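Local coordinates for spydx (Streptococcus pyogenes, PDB 2J43), which binds glycogen through family 41 carbohydrate-binding modules, forming part of a cell-surface virulence factor that probably cleaves alpha-1,6-glucosidic linkages in pullulan and related glucans, at residues 26-31 and 63-68. Numbering follows the deposited sequence.
Sequences WGDVDQ and HRQQVS
The W26 indole lies with one face over S68, whose CB sits above the five-membered ring in a CH-pi contact, while the second flat group, the D28 carboxylate, takes two backbone N-H groups on its OD2. The two groups mark the end of the antiparallel pairing of strands 21-27 and 66-73, in the four-stranded sheet of the first of two pullulanase-associated domains. With CG between its backbone N and carbonyl carbon (chi1 64°), W26 folds its ring back across the neighbouring strand. Beneath it the backbones of W26 and S68 form a hydrogen-bonded pair, W26 N to S68 O and S68 N to W26 O, both 2.9 Å and nearly straight. G27 and V67 follow as a non-hydrogen-bonded pair, their CA atoms 4.8 Å apart; G27 has a positive phi (80°), a backbone shape suited to glycine, and with no CB it keeps clear of Q66 O and of the carbonyl oxygen of W26. Q66 O accepts D28 N at 2.8 Å, in the carbonyl plane. D28 then centres an inverse gamma turn, closed by a weak V29 N to G27 O bond, that takes the chain out of the strand. Behind it V29 CG1 packs on V67 CG1 at 3.9 Å, the side chains crossing at about a right angle, and V57 also touches V29. R64 is held separately, its NE bonded to P90 O. The D28 carboxylate thus ties the turn to the approach of the partner strand: Q65 N and Q66 N, each 3.0 Å away, reach OD2 on its anti side from opposite faces of the carboxylate plane.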
ATOM      1  N   TRP A  26       0.721   7.255 -20.309  1.00 11.78           N
ATOM      2  CA  TRP A  26       1.766   6.728 -21.160  1.00 11.05           C
ATOM      3  C   TRP A  26       2.652   5.759 -20.422  1.00 11.26           C
ATOM      4  O   TRP A  26       2.382   5.387 -19.272  1.00 11.92           O
ATOM      5  CB  TRP A  26       2.514   7.862 -21.806  1.00 12.48           C
ATOM      6  CG  TRP A  26       3.310   8.825 -20.922  1.00  9.83           C
ATOM      7  CD1 TRP A  26       4.662   8.847 -20.800  1.00 10.79           C
ATOM      8  CD2 TRP A  26       2.836   9.955 -20.117  1.00  9.22           C
ATOM      9  NE1 TRP A  26       5.058   9.870 -19.983  1.00 13.19           N
ATOM     10  CE2 TRP A  26       3.979  10.583 -19.566  1.00 11.88           C
ATOM     11  CE3 TRP A  26       1.586  10.494 -19.820  1.00 11.47           C
ATOM     12  CZ2 TRP A  26       3.906  11.700 -18.733  1.00 12.27           C
ATOM     13  CZ3 TRP A  26       1.528  11.604 -18.995  1.00 12.21           C
ATOM     14  CH2 TRP A  26       2.675  12.182 -18.458  1.00 11.94           C
ATOM     15  N   GLY A  27       3.722   5.305 -21.058  1.00 12.57           N
ATOM     16  CA  GLY A  27       4.508   4.231 -20.488  1.00 12.58           C
ATOM     17  C   GLY A  27       3.845   2.885 -20.755  1.00 13.16           C
ATOM     18  O   GLY A  27       3.279   2.648 -21.814  1.00 15.00           O
ATOM     19  N   ASP A  28       3.916   2.009 -19.764  1.00 12.71           N
ATOM     20  CA  ASP A  28       3.576   0.591 -19.958  1.00 13.60           C
ATOM     21  C   ASP A  28       2.086   0.335 -19.781  1.00 13.43           C
ATOM     22  O   ASP A  28       1.671  -0.552 -19.056  1.00 14.51           O
ATOM     23  CB  ASP A  28       4.419  -0.288 -19.019  1.00 14.34           C
ATOM     24  CG  ASP A  28       5.892  -0.197 -19.328  1.00 16.02           C
ATOM     25  OD1 ASP A  28       6.255  -0.052 -20.522  1.00 17.48           O
ATOM     26  OD2 ASP A  28       6.742  -0.234 -18.439  1.00 18.64           O
ATOM     27  N   VAL A  29       1.287   1.128 -20.463  1.00 12.93           N
ATOM     28  CA  VAL A  29      -0.158   1.015 -20.520  1.00 13.23           C
ATOM     29  C   VAL A  29      -0.532   0.352 -21.863  1.00 13.53           C
ATOM     30  O   VAL A  29       0.280   0.352 -22.806  1.00 15.48           O
ATOM     31  CB  VAL A  29      -0.853   2.402 -20.324  1.00 12.09           C
ATOM     32  CG1 VAL A  29      -0.554   2.955 -18.963  1.00 13.95           C
ATOM     33  CG2 VAL A  29      -0.445   3.417 -21.356  1.00 14.85           C
ATOM     34  N   ASP A  30      -1.720  -0.231 -21.904  1.00 14.65           N
ATOM     35  CA  ASP A  30      -2.198  -0.921 -23.105  1.00 15.66           C
ATOM     36  C   ASP A  30      -2.381   0.031 -24.265  1.00 15.43           C
ATOM     37  O   ASP A  30      -2.022  -0.275 -25.408  1.00 16.20           O
ATOM     38  CB  ASP A  30      -3.468  -1.691 -22.781  1.00 16.59           C
ATOM     39  CG  ASP A  30      -3.918  -2.554 -23.929  1.00 19.67           C
ATOM     40  OD1 ASP A  30      -3.089  -3.347 -24.376  1.00 24.65           O
ATOM     41  OD2 ASP A  30      -5.019  -2.453 -24.428  1.00 25.88           O
ATOM     42  N   GLN A  31      -2.932   1.203 -23.989  1.00 14.98           N
ATOM     43  CA  GLN A  31      -3.273   2.160 -25.035  1.00 13.83           C
ATOM     44  C   GLN A  31      -2.879   3.572 -24.554  1.00 13.19           C
ATOM     45  O   GLN A  31      -3.682   4.273 -23.978  1.00 14.27           O
ATOM     46  CB  GLN A  31      -4.779   2.106 -25.329  1.00 15.44           C
ATOM     47  CG  GLN A  31      -5.187   0.708 -25.840  1.00 21.34           C
ATOM     48  CD  GLN A  31      -4.764   0.367 -27.270  1.00 31.23           C
ATOM     49  OE1 GLN A  31      -4.775  -0.832 -27.634  1.00 40.16           O
ATOM     50  NE2 GLN A  31      -4.427   1.381 -28.094  1.00 34.61           N
ATOM     51  N   HIS A  63       5.972  -6.361 -20.381  1.00 24.92           N
ATOM     52  CA  HIS A  63       6.910  -5.391 -19.838  1.00 25.50           C
ATOM     53  C   HIS A  63       6.230  -4.277 -19.060  1.00 24.78           C
ATOM     54  O   HIS A  63       6.262  -3.111 -19.460  1.00 26.29           O
ATOM     55  CB  HIS A  63       7.867  -4.842 -20.912  1.00 26.29           C
ATOM     56  CG  HIS A  63       8.503  -5.927 -21.739  1.00 32.05           C
ATOM     57  ND1 HIS A  63       8.259  -6.087 -23.088  1.00 36.02           N
ATOM     58  CD2 HIS A  63       9.370  -6.918 -21.395  1.00 35.74           C
ATOM     59  CE1 HIS A  63       8.944  -7.126 -23.541  1.00 38.64           C
ATOM     60  NE2 HIS A  63       9.630  -7.644 -22.537  1.00 37.94           N
ATOM     61  N   ARG A  64       5.650  -4.670 -17.934  1.00 22.77           N
ATOM     62  CA  ARG A  64       4.960  -3.774 -17.012  1.00 20.35           C
ATOM     63  C   ARG A  64       5.883  -3.278 -15.908  1.00 19.09           C
ATOM     64  O   ARG A  64       6.006  -3.901 -14.865  1.00 18.75           O
ATOM     65  CB  ARG A  64       3.745  -4.486 -16.437  1.00 20.30           C
ATOM     66  CG  ARG A  64       2.640  -4.644 -17.394  1.00 17.99           C
ATOM     67  CD  ARG A  64       1.416  -5.387 -16.869  1.00 18.22           C
ATOM     68  NE  ARG A  64       1.726  -6.728 -16.350  1.00 19.31           N
ATOM     69  CZ  ARG A  64       1.939  -7.789 -17.135  1.00 24.79           C
ATOM     70  NH1 ARG A  64       1.908  -7.680 -18.460  1.00 21.67           N
ATOM     71  NH2 ARG A  64       2.223  -8.967 -16.579  1.00 25.43           N
ATOM     72  N   GLN A  65       6.564  -2.169 -16.153  1.00 18.70           N
ATOM     73  CA  GLN A  65       7.546  -1.612 -15.237  1.00 19.09           C
ATOM     74  C   GLN A  65       7.211  -0.218 -14.742  1.00 19.98           C
ATOM     75  O   GLN A  65       7.531   0.127 -13.600  1.00 20.01           O
ATOM     76  CB  GLN A  65       8.927  -1.554 -15.877  1.00 20.07           C
ATOM     77  CG  GLN A  65       9.467  -2.946 -16.238  1.00 24.37           C
ATOM     78  CD  GLN A  65      10.762  -2.860 -17.002  1.00 31.81           C
ATOM     79  OE1 GLN A  65      10.792  -2.386 -18.170  1.00 37.45           O
ATOM     80  NE2 GLN A  65      11.840  -3.278 -16.364  1.00 34.76           N
ATOM     81  N   GLN A  66       6.664   0.630 -15.619  1.00 18.92           N
ATOM     82  CA  GLN A  66       6.419   2.020 -15.241  1.00 18.70           C
ATOM     83  C   GLN A  66       5.227   2.569 -16.018  1.00 17.63           C
ATOM     84  O   GLN A  66       5.117   2.343 -17.221  1.00 19.02           O
ATOM     85  CB  GLN A  66       7.633   2.892 -15.552  1.00 20.59           C
ATOM     86  CG  GLN A  66       8.953   2.449 -14.918  1.00 27.53           C
ATOM     87  CD  GLN A  66      10.079   3.453 -15.056  1.00 33.38           C
ATOM     88  OE1 GLN A  66       9.957   4.603 -14.601  1.00 37.33           O
ATOM     89  NE2 GLN A  66      11.201   3.011 -15.637  1.00 37.34           N
ATOM     90  N   VAL A  67       4.393   3.333 -15.321  1.00 16.75           N
ATOM     91  CA  VAL A  67       3.255   4.009 -15.894  1.00 16.47           C
ATOM     92  C   VAL A  67       3.395   5.475 -15.593  1.00 16.34           C
ATOM     93  O   VAL A  67       3.698   5.863 -14.474  1.00 16.39           O
ATOM     94  CB  VAL A  67       1.973   3.487 -15.250  1.00 16.57           C
ATOM     95  CG1 VAL A  67       0.777   4.312 -15.582  1.00 18.56           C
ATOM     96  CG2 VAL A  67       1.773   1.991 -15.691  1.00 19.84           C
ATOM     97  N   SER A  68       3.146   6.288 -16.586  1.00 12.51           N
ATOM     98  CA  SER A  68       3.131   7.693 -16.387  1.00 12.53           C
ATOM     99  C   SER A  68       1.726   8.210 -16.672  1.00 12.19           C
ATOM    100  O   SER A  68       0.959   7.647 -17.445  1.00 12.08           O
ATOM    101  CB  SER A  68       4.149   8.393 -17.292  1.00 12.50           C
ATOM    102  OG  SER A  68       5.487   7.961 -16.967  1.00 12.84           O
TER